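Local coordinates for protein probable endonuclease 4 (Thermotoga maritima, PDB 4HNO) that probably cleaves DNA at apurinic or apyrimidinic sites during base excision repair, leaving a 3'-hydroxyl and a 5'-terminal sugar phosphate, with the help of a cluster of metal ions, at residues A[110-115]-A[147-152]; A[53-58]-A[104-109]; A[190-195]-A[244-249]. One frame throughout, in Å; residues are numbered along the deposited sequence. Where two conformers were deposited one is given.

Interaction 1: residues A[110-115]-A[147-152]; sequences NIHPGS and ENVSQK. With ZN (zinc ion), chain B; MN (manganese (II) ion), chain E.
The backbones of Ile111 and Glu147 meet where Glu147 N donates to Ile111 O (3.0 Å), joining the parallel strands 108-115 and 143-147 at the end of the second. Glu147 reaches across from there with CG anti to its backbone N (chi1 -176°) and an extended chain that delivers the carboxylate to two metals. Glu147 OE2 binds the zinc ion at 2.0 Å and Glu147 OE1 the manganese ion at 2.1 Å, and a water joins the two ions. His112 lies alongside, pointing the same way, and gives NE2 to the zinc at 2.0 Å; its ring stands nearly perpendicular (88°) to the carboxylate. Behind the ligands, Asn110 ND2 donates to Glu147 OE2 (2.9 Å) from the anti side, somewhat out of the carboxylate plane, while Thr179 holds Asn110 OD1, so the amide is fixed at both ends. Val149 CG1 sits over one face of the His112 ring in a CH-pi contact, 3.9 Å from its centroid. His72 also binds the zinc, and Asp181, His218 and Glu263 the manganese: a carboxylate-bridged metal cluster at the C-terminal mouth of the TIM barrel, the active-site arrangement of endonuclease IV.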
loop_
_atom_site.group_PDB
_atom_site.type_symbol
_atom_site.label_atom_id
_atom_site.label_comp_id
_atom_site.label_asym_id
_atom_site.label_seq_id
_atom_site.Cartn_x
_atom_site.Cartn_y
_atom_site.Cartn_z
ATOM N N ASN A 110 -4.495 3.200 -2.341
ATOM C CA ASN A 110 -4.340 1.991 -1.542
ATOM C C ASN A 110 -5.168 2.074 -0.275
ATOM O O ASN A 110 -5.013 3.025 0.499
ATOM C CB ASN A 110 -2.858 1.856 -1.198
ATOM C CG ASN A 110 -2.568 0.667 -0.315
ATOM O OD1 ASN A 110 -2.263 -0.411 -0.797
ATOM N ND2 ASN A 110 -2.672 0.864 0.972
ATOM N N ILE A 111 -5.995 1.057 -0.036
ATOM C CA ILE A 111 -6.842 1.003 1.142
ATOM C C ILE A 111 -6.622 -0.301 1.908
ATOM O O ILE A 111 -6.330 -1.337 1.351
ATOM C CB ILE A 111 -8.357 1.132 0.764
ATOM C CG1 ILE A 111 -8.916 -0.137 0.097
ATOM C CG2 ILE A 111 -8.630 2.333 -0.112
ATOM C CD1 ILE A 111 -10.449 -0.188 0.056
ATOM N N HIS A 112 -6.845 -0.230 3.205
ATOM C CA HIS A 112 -7.076 -1.426 4.009
ATOM C C HIS A 112 -8.564 -1.779 3.843
ATOM O O HIS A 112 -9.417 -0.903 3.949
ATOM C CB HIS A 112 -6.780 -1.161 5.473
ATOM C CG HIS A 112 -5.356 -0.797 5.731
ATOM N ND1 HIS A 112 -4.807 -0.752 6.982
ATOM C CD2 HIS A 112 -4.345 -0.524 4.881
ATOM C CE1 HIS A 112 -3.533 -0.404 6.891
ATOM N NE2 HIS A 112 -3.235 -0.208 5.624
ATOM N N PRO A 113 -8.891 -3.026 3.578
ATOM C CA PRO A 113 -10.288 -3.370 3.298
ATOM C C PRO A 113 -11.290 -2.900 4.335
ATOM O O PRO A 113 -12.359 -2.402 3.961
ATOM C CB PRO A 113 -10.240 -4.898 3.188
ATOM C CG PRO A 113 -8.858 -5.164 2.640
ATOM C CD PRO A 113 -7.984 -4.179 3.363
ATOM N N GLY A 114 -10.976 -3.079 5.603
ATOM C CA GLY A 114 -11.862 -2.658 6.660
ATOM C C GLY A 114 -11.905 -3.661 7.800
ATOM O O GLY A 114 -11.285 -4.726 7.762
ATOM N N SER A 115 -12.658 -3.285 8.829
ATOM C CA SER A 115 -12.914 -4.154 9.971
ATOM C C SER A 115 -14.415 -4.267 10.193
ATOM O O SER A 115 -15.116 -3.257 10.251
ATOM C CB SER A 115 -12.285 -3.620 11.228
ATOM O OG SER A 115 -12.814 -4.349 12.346
ATOM N N GLU A 147 -4.827 -3.672 0.260
ATOM C CA GLU A 147 -3.627 -4.056 0.985
ATOM C C GLU A 147 -3.957 -5.139 1.999
ATOM O O GLU A 147 -4.946 -5.048 2.714
ATOM C CB GLU A 147 -3.074 -2.831 1.693
ATOM C CG GLU A 147 -1.766 -3.092 2.400
ATOM C CD GLU A 147 -1.307 -1.984 3.297
ATOM O OE1 GLU A 147 -0.448 -2.256 4.165
ATOM O OE2 GLU A 147 -1.763 -0.831 3.120
ATOM N N ASN A 148 -3.099 -6.154 2.087
ATOM C CA ASN A 148 -3.248 -7.103 3.186
ATOM C C ASN A 148 -2.882 -6.454 4.515
ATOM O O ASN A 148 -2.036 -5.549 4.579
ATOM C CB ASN A 148 -2.426 -8.367 2.962
ATOM C CG ASN A 148 -0.946 -8.086 2.947
ATOM O OD1 ASN A 148 -0.489 -7.302 2.122
ATOM N ND2 ASN A 148 -0.182 -8.731 3.825
ATOM N N VAL A 149 -3.525 -6.937 5.575
ATOM C CA VAL A 149 -3.454 -6.357 6.898
ATOM C C VAL A 149 -3.146 -7.461 7.913
ATOM O O VAL A 149 -3.052 -8.640 7.590
ATOM C CB VAL A 149 -4.745 -5.596 7.250
ATOM C CG1 VAL A 149 -4.906 -4.395 6.323
ATOM C CG2 VAL A 149 -5.958 -6.505 7.208
ATOM N N SER A 150 -3.005 -7.055 9.161
ATOM C CA SER A 150 -2.780 -8.002 10.244
ATOM C C SER A 150 -4.111 -8.470 10.831
ATOM O O SER A 150 -5.149 -7.809 10.695
ATOM C CB SER A 150 -1.910 -7.358 11.309
ATOM O OG SER A 150 -0.717 -6.878 10.738
ATOM N N GLN A 151 -4.075 -9.618 11.489
ATOM C CA GLN A 151 -5.271 -10.250 12.042
ATOM C C GLN A 151 -5.538 -9.687 13.434
ATOM O O GLN A 151 -5.207 -10.304 14.447
ATOM C CB GLN A 151 -5.101 -11.762 12.085
ATOM C CG GLN A 151 -6.359 -12.479 12.425
ATOM C CD GLN A 151 -6.175 -13.954 12.622
ATOM O OE1 GLN A 151 -5.062 -14.457 12.690
ATOM N NE2 GLN A 151 -7.280 -14.661 12.740
ATOM N N LYS A 152 -6.117 -8.503 13.460
ATOM C CA LYS A 152 -6.400 -7.777 14.687
ATOM C C LYS A 152 -7.828 -7.306 14.590
ATOM O O LYS A 152 -8.275 -6.837 13.545
ATOM C CB LYS A 152 -5.473 -6.577 14.845
ATOM C CG LYS A 152 -4.001 -6.932 14.835
ATOM C CD LYS A 152 -3.142 -5.696 14.754
ATOM C CE LYS A 152 -3.184 -4.909 16.048
ATOM N NZ LYS A 152 -2.362 -3.669 15.983
HETATM ZN ZN ZN B . -1.624 0.454 4.673
HETATM MN MN MN E . 1.289 -1.069 4.599
HETATM O O HOH W 1 0.142 0.287 5.405
#

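Interaction 2: residues A[53-58]-A[104-109]; sequences TKFKRE and LGIRYL
Phe55 projects from helix 49-61 onto the turn that follows helix 84-104, and its ring meets Leu104 and Ile106 there. With CG anti to the backbone N (chi1 172°), the ring leaves the helix toward the turn and offers an edge to the Leu104 carbonyl: Phe55 CE2 lies 3.4 Å from Leu104 O, close to the ring plane. The leucine side chain comes from out of the ring plane, CD2 of Leu104 resting 3.9 Å from CD2 of Phe55, and the two side chains cross at about a right angle. Farther out, Phe55 CZ touches Ile106 CD1 at 4.0 Å. Ile106 has its own second torsion turned to -75°, which folds CD1 back from an extended course. Lys56, extended beyond CG, runs alongside this cluster, with Lys56 CE 3.5 Å from Leu104 O and 4.1 Å from Gly105 N. Its ammonium group continues to a weak hydrogen bond with the Lys103 carbonyl, at the end of helix 84-104. Gly105, with positive phi (91°), lets the chain leave that helix close against the lysine methylenes. Phe17 packs against both Phe55 and Leu104 and extends the apolar patch. The chemistry is thus mainly apolar, and the buried Leu104 O has no hydrogen-bonding partner in the model; the edge of Phe55, with its slightly positive C-H groups, probably offers that oxygen a weak electrostatic compensation.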
loop_
_atom_site.group_PDB
_atom_site.type_symbol
_atom_site.label_atom_id
_atom_site.label_comp_id
_atom_site.label_asym_id
_atom_site.label_seq_id
_atom_site.Cartn_x
_atom_site.Cartn_y
_atom_site.Cartn_z
ATOM N N THR A 53 -0.915 21.567 -10.363
ATOM C CA THR A 53 -0.020 21.853 -11.474
ATOM C C THR A 53 1.430 21.794 -11.028
ATOM O O THR A 53 2.279 21.238 -11.708
ATOM C CB THR A 53 -0.357 23.220 -12.050
ATOM O OG1 THR A 53 -1.685 23.165 -12.580
ATOM C CG2 THR A 53 0.619 23.616 -13.132
ATOM N N LYS A 54 1.732 22.374 -9.871
ATOM C CA LYS A 54 3.107 22.384 -9.387
ATOM C C LYS A 54 3.585 20.949 -9.115
ATOM O O LYS A 54 4.727 20.610 -9.375
ATOM C CB LYS A 54 3.239 23.262 -8.146
ATOM C CG LYS A 54 4.673 23.562 -7.816
ATOM C CD LYS A 54 4.803 24.693 -6.814
ATOM C CE LYS A 54 6.261 24.939 -6.452
ATOM N NZ LYS A 54 6.410 26.000 -5.420
ATOM N N PHE A 55 2.704 20.135 -8.542
ATOM C CA PHE A 55 3.031 18.730 -8.322
ATOM C C PHE A 55 3.382 18.032 -9.634
ATOM O O PHE A 55 4.402 17.354 -9.731
ATOM C CB PHE A 55 1.867 18.037 -7.614
ATOM C CG PHE A 55 2.030 16.547 -7.509
ATOM C CD1 PHE A 55 2.968 15.995 -6.656
ATOM C CD2 PHE A 55 1.258 15.706 -8.268
ATOM C CE1 PHE A 55 3.118 14.630 -6.561
ATOM C CE2 PHE A 55 1.408 14.342 -8.182
ATOM C CZ PHE A 55 2.330 13.809 -7.339
ATOM N N LYS A 56 2.539 18.213 -10.645
ATOM C CA LYS A 56 2.806 17.592 -11.931
ATOM C C LYS A 56 4.109 18.118 -12.537
ATOM O O LYS A 56 4.857 17.362 -13.163
ATOM C CB LYS A 56 1.656 17.826 -12.897
ATOM C CG LYS A 56 0.401 17.074 -12.491
ATOM C CD LYS A 56 -0.782 17.496 -13.308
ATOM C CE LYS A 56 -2.018 16.716 -12.892
ATOM N NZ LYS A 56 -3.171 17.190 -13.644
ATOM N N ARG A 57 4.384 19.402 -12.368
ATOM C CA ARG A 57 5.603 19.994 -12.898
ATOM C C ARG A 57 6.829 19.339 -12.263
ATOM O O ARG A 57 7.788 19.002 -12.940
ATOM C CB ARG A 57 5.586 21.492 -12.652
ATOM C CG ARG A 57 6.692 22.204 -13.373
ATOM C CD ARG A 57 6.559 23.668 -13.315
ATOM N NE ARG A 57 6.686 24.232 -11.977
ATOM C CZ ARG A 57 5.754 24.961 -11.364
ATOM N NH1 ARG A 57 4.561 25.157 -11.919
ATOM N NH2 ARG A 57 5.995 25.464 -10.162
ATOM N N GLU A 58 6.787 19.175 -10.949
ATOM C CA GLU A 58 7.886 18.563 -10.225
ATOM C C GLU A 58 8.051 17.083 -10.555
ATOM O O GLU A 58 9.157 16.576 -10.612
ATOM C CB GLU A 58 7.710 18.809 -8.740
ATOM C CG GLU A 58 7.948 20.253 -8.342
ATOM C CD GLU A 58 9.413 20.658 -8.411
ATOM O OE1 GLU A 58 10.282 19.860 -8.014
ATOM O OE2 GLU A 58 9.700 21.776 -8.869
ATOM N N LEU A 104 -4.454 15.203 -9.000
ATOM C CA LEU A 104 -2.999 15.145 -8.972
ATOM C C LEU A 104 -2.387 14.336 -10.117
ATOM O O LEU A 104 -1.198 14.486 -10.389
ATOM C CB LEU A 104 -2.515 14.551 -7.647
ATOM C CG LEU A 104 -2.789 15.378 -6.401
ATOM C CD1 LEU A 104 -2.384 14.596 -5.159
ATOM C CD2 LEU A 104 -2.085 16.731 -6.440
ATOM N N GLY A 105 -3.178 13.464 -10.731
ATOM C CA GLY A 105 -2.691 12.520 -11.705
ATOM C C GLY A 105 -2.270 11.164 -11.118
ATOM O O GLY A 105 -1.818 10.299 -11.849
ATOM N N ILE A 106 -2.416 10.990 -9.820
ATOM C CA ILE A 106 -2.055 9.732 -9.178
ATOM C C ILE A 106 -3.033 8.646 -9.631
ATOM O O ILE A 106 -4.250 8.837 -9.659
ATOM C CB ILE A 106 -2.051 9.907 -7.642
ATOM C CG1 ILE A 106 -0.943 10.856 -7.187
ATOM C CG2 ILE A 106 -1.973 8.579 -6.929
ATOM C CD1 ILE A 106 0.426 10.267 -7.213
ATOM N N ARG A 107 -2.459 7.495 -9.945
ATOM C CA ARG A 107 -3.174 6.424 -10.596
ATOM C C ARG A 107 -3.750 5.368 -9.640
ATOM O O ARG A 107 -4.584 4.569 -10.038
ATOM C CB ARG A 107 -2.221 5.761 -11.588
ATOM C CG ARG A 107 -1.820 6.696 -12.703
ATOM C CD ARG A 107 -0.853 6.052 -13.668
ATOM N NE ARG A 107 -0.493 7.025 -14.701
ATOM C CZ ARG A 107 0.421 6.821 -15.634
ATOM N NH1 ARG A 107 1.090 5.680 -15.672
ATOM N NH2 ARG A 107 0.688 7.768 -16.520
ATOM N N TYR A 108 -3.267 5.375 -8.406
ATOM C CA TYR A 108 -3.513 4.283 -7.456
ATOM C C TYR A 108 -3.844 4.857 -6.084
ATOM O O TYR A 108 -3.138 5.729 -5.579
ATOM C CB TYR A 108 -2.265 3.431 -7.297
ATOM C CG TYR A 108 -1.850 2.726 -8.542
ATOM C CD1 TYR A 108 -0.690 3.042 -9.207
ATOM C CD2 TYR A 108 -2.650 1.720 -9.044
ATOM C CE1 TYR A 108 -0.340 2.374 -10.376
ATOM C CE2 TYR A 108 -2.320 1.058 -10.200
ATOM C CZ TYR A 108 -1.164 1.383 -10.866
ATOM O OH TYR A 108 -0.875 0.693 -12.026
ATOM N N LEU A 109 -4.868 4.275 -5.467
ATOM C CA LEU A 109 -5.291 4.625 -4.115
ATOM C C LEU A 109 -5.376 3.333 -3.315
ATOM O O LEU A 109 -6.217 2.473 -3.595
ATOM C CB LEU A 109 -6.655 5.330 -4.147
ATOM C CG LEU A 109 -7.229 5.712 -2.782
ATOM C CD1 LEU A 109 -6.326 6.655 -2.011
ATOM C CD2 LEU A 109 -8.590 6.337 -2.972
#

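Interaction 3: residues A[190-195]-A[244-249]; sequences YDITKK and EGFAVF. With EDO (1,2-ethanediol), chain J.
Ile192 lays its CD1 methyl over one face of the Phe249 ring, 4.0 Å from the centroid and 16° off the ring normal, a CH-pi contact displaced toward the rim. CG1 stands between the backbone N and the carbonyl carbon (chi1 61°), and the extended second torsion carries CD1 over the ring, while CB of Ile192 approaches CD1 of Phe249 to 3.8 Å. The same methyl also touches the Phe246 ring obliquely, so the isoleucine is received by two aromatic rings of helix 242-250. Beside Phe249 in the helix, Val248 packs against the backbone where the loop becomes helix 195-208. Val248 CG1 comes within 3.4 Å of Lys195 N and Val248 CG2 within 3.6 Å of Thr193 O. Gly245 lets the two backbones draw close, with CA of Thr193 3.8 Å from CA of Gly245. The loop is braced from within by Asp191: Asp191 OD1 accepts from Thr193 OG1 (2.6 Å) on its syn lone pair and from Thr193 N above the carboxylate plane, closing an Asx turn within a type I beta turn. An ethanediol molecule, probably from the crystallisation liquor, hydrogen-bonds to Asp191 OD2 and Thr193 OG1. Inward, Phe246 and Phe249 rest on Leu219 of strand 214-222, and Ile192 meets Thr182 of helix 182-187. Val198 of helix 195-208 touches both Ile192 and Val248, so helix 242-250 is packed between the barrel wall and the loop that starts helix 195-208.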
loop_
_atom_site.group_PDB
_atom_site.type_symbol
_atom_site.label_atom_id
_atom_site.label_comp_id
_atom_site.label_asym_id
_atom_site.label_seq_id
_atom_site.Cartn_x
_atom_site.Cartn_y
_atom_site.Cartn_z
ATOM N N TYR A 190 2.824 -15.347 6.433
ATOM C CA TYR A 190 3.483 -15.367 5.141
ATOM C C TYR A 190 4.976 -15.215 5.365
ATOM O O TYR A 190 5.484 -14.108 5.601
ATOM C CB TYR A 190 2.946 -14.281 4.216
ATOM C CG TYR A 190 1.528 -14.519 3.756
ATOM C CD1 TYR A 190 0.453 -13.872 4.350
ATOM C CD2 TYR A 190 1.261 -15.379 2.713
ATOM C CE1 TYR A 190 -0.845 -14.079 3.897
ATOM C CE2 TYR A 190 -0.017 -15.590 2.255
ATOM C CZ TYR A 190 -1.073 -14.935 2.847
ATOM O OH TYR A 190 -2.362 -15.142 2.411
ATOM N N ASP A 191 5.667 -16.351 5.339
ATOM C CA ASP A 191 7.067 -16.411 5.739
ATOM C C ASP A 191 7.977 -16.178 4.550
ATOM O O ASP A 191 8.435 -17.106 3.892
ATOM C CB ASP A 191 7.370 -17.751 6.383
ATOM C CG ASP A 191 8.764 -17.827 6.944
ATOM O OD1 ASP A 191 9.467 -16.797 6.879
ATOM O OD2 ASP A 191 9.142 -18.910 7.442
ATOM N N ILE A 192 8.266 -14.911 4.288
ATOM C CA ILE A 192 9.128 -14.526 3.181
ATOM C C ILE A 192 10.618 -14.691 3.499
ATOM O O ILE A 192 11.463 -14.326 2.684
ATOM C CB ILE A 192 8.851 -13.070 2.703
ATOM C CG1 ILE A 192 9.101 -12.039 3.821
ATOM C CG2 ILE A 192 7.456 -12.964 2.116
ATOM C CD1 ILE A 192 9.132 -10.617 3.309
ATOM N N THR A 193 10.937 -15.237 4.672
ATOM C CA THR A 193 12.333 -15.433 5.054
ATOM C C THR A 193 12.905 -16.723 4.503
ATOM O O THR A 193 14.114 -16.955 4.615
ATOM C CB THR A 193 12.563 -15.423 6.592
ATOM O OG1 THR A 193 12.083 -16.636 7.198
ATOM C CG2 THR A 193 11.938 -14.206 7.227
ATOM N N LYS A 194 12.058 -17.558 3.918
ATOM C CA LYS A 194 12.483 -18.805 3.309
ATOM C C LYS A 194 12.054 -18.787 1.838
ATOM O O LYS A 194 10.965 -18.338 1.502
ATOM C CB LYS A 194 11.869 -20.016 4.041
ATOM C CG LYS A 194 12.330 -20.150 5.497
ATOM C CD LYS A 194 11.903 -21.470 6.138
ATOM C CE LYS A 194 12.951 -22.574 5.953
ATOM N NZ LYS A 194 12.512 -23.900 6.505
ATOM N N LYS A 195 12.906 -19.293 0.955
ATOM C CA LYS A 195 12.583 -19.229 -0.462
ATOM C C LYS A 195 11.273 -19.969 -0.766
ATOM O O LYS A 195 10.503 -19.522 -1.622
ATOM C CB LYS A 195 13.738 -19.737 -1.337
ATOM C CG LYS A 195 14.102 -21.189 -1.140
ATOM C CD LYS A 195 15.207 -21.607 -2.105
ATOM C CE LYS A 195 15.702 -23.008 -1.802
ATOM N NZ LYS A 195 14.618 -24.018 -1.922
ATOM N N GLU A 244 18.763 -11.334 6.375
ATOM C CA GLU A 244 18.748 -12.612 5.685
ATOM C C GLU A 244 17.391 -12.874 5.035
ATOM O O GLU A 244 17.318 -13.417 3.939
ATOM C CB GLU A 244 19.120 -13.750 6.639
ATOM C CG GLU A 244 20.524 -13.607 7.228
ATOM C CD GLU A 244 21.099 -14.882 7.801
ATOM O OE1 GLU A 244 20.392 -15.907 7.859
ATOM O OE2 GLU A 244 22.287 -14.852 8.179
ATOM N N GLY A 245 16.317 -12.514 5.721
ATOM C CA GLY A 245 14.993 -12.722 5.174
ATOM C C GLY A 245 14.717 -11.841 3.972
ATOM O O GLY A 245 14.189 -12.294 2.952
ATOM N N PHE A 246 15.071 -10.564 4.083
ATOM C CA PHE A 246 14.889 -9.690 2.950
ATOM C C PHE A 246 15.768 -10.110 1.773
ATOM O O PHE A 246 15.342 -9.995 0.628
ATOM C CB PHE A 246 15.087 -8.216 3.320
ATOM C CG PHE A 246 13.879 -7.604 3.961
ATOM C CD1 PHE A 246 13.913 -7.156 5.260
ATOM C CD2 PHE A 246 12.686 -7.515 3.270
ATOM C CE1 PHE A 246 12.790 -6.617 5.866
ATOM C CE2 PHE A 246 11.557 -6.985 3.874
ATOM C CZ PHE A 246 11.615 -6.540 5.171
ATOM N N ALA A 247 16.963 -10.637 2.028
ATOM C CA ALA A 247 17.785 -11.106 0.920
ATOM C C ALA A 247 17.067 -12.198 0.133
ATOM O O ALA A 247 17.141 -12.225 -1.077
ATOM C CB ALA A 247 19.121 -11.601 1.439
ATOM N N VAL A 248 16.388 -13.112 0.820
ATOM C CA VAL A 248 15.608 -14.135 0.139
ATOM C C VAL A 248 14.491 -13.497 -0.699
ATOM O O VAL A 248 14.338 -13.772 -1.884
ATOM C CB VAL A 248 15.026 -15.135 1.157
ATOM C CG1 VAL A 248 14.046 -16.077 0.490
ATOM C CG2 VAL A 248 16.155 -15.917 1.833
ATOM N N PHE A 249 13.729 -12.608 -0.088
ATOM C CA PHE A 249 12.611 -11.952 -0.777
ATOM C C PHE A 249 13.089 -11.188 -2.011
ATOM O O PHE A 249 12.489 -11.300 -3.073
ATOM C CB PHE A 249 11.973 -11.012 0.233
ATOM C CG PHE A 249 10.696 -10.349 -0.219
ATOM C CD1 PHE A 249 9.557 -11.087 -0.495
ATOM C CD2 PHE A 249 10.601 -8.966 -0.229
ATOM C CE1 PHE A 249 8.361 -10.464 -0.815
ATOM C CE2 PHE A 249 9.404 -8.349 -0.545
ATOM C CZ PHE A 249 8.290 -9.105 -0.828
HETATM C C1 EDO J . 10.592 -17.319 10.320
HETATM O O1 EDO J . 11.874 -16.708 10.111
HETATM C C2 EDO J . 10.735 -18.838 10.359
HETATM O O2 EDO J . 11.194 -19.339 9.089
#

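How the interactions relate
Interactions 1 and 2 share strand 108-115, residues 104-109 leading directly into 110-115, yet their centres are about 25 Å apart and lie on opposite sides of the chain's centre. The chain passes from an apolar contact just before the strand to a metal ligand at the strand's break. Interaction 1 is buried and polar, built from charged and amide groups around ions; interaction 2 is also buried but apolar, with an exposed lysine lying along it. Interaction 3, only partly buried, joins a loop to a peripheral helix through methyl-aromatic and close backbone packing. Its centre lies about 22 Å from that of interaction 1 and 34 Å from that of interaction 2.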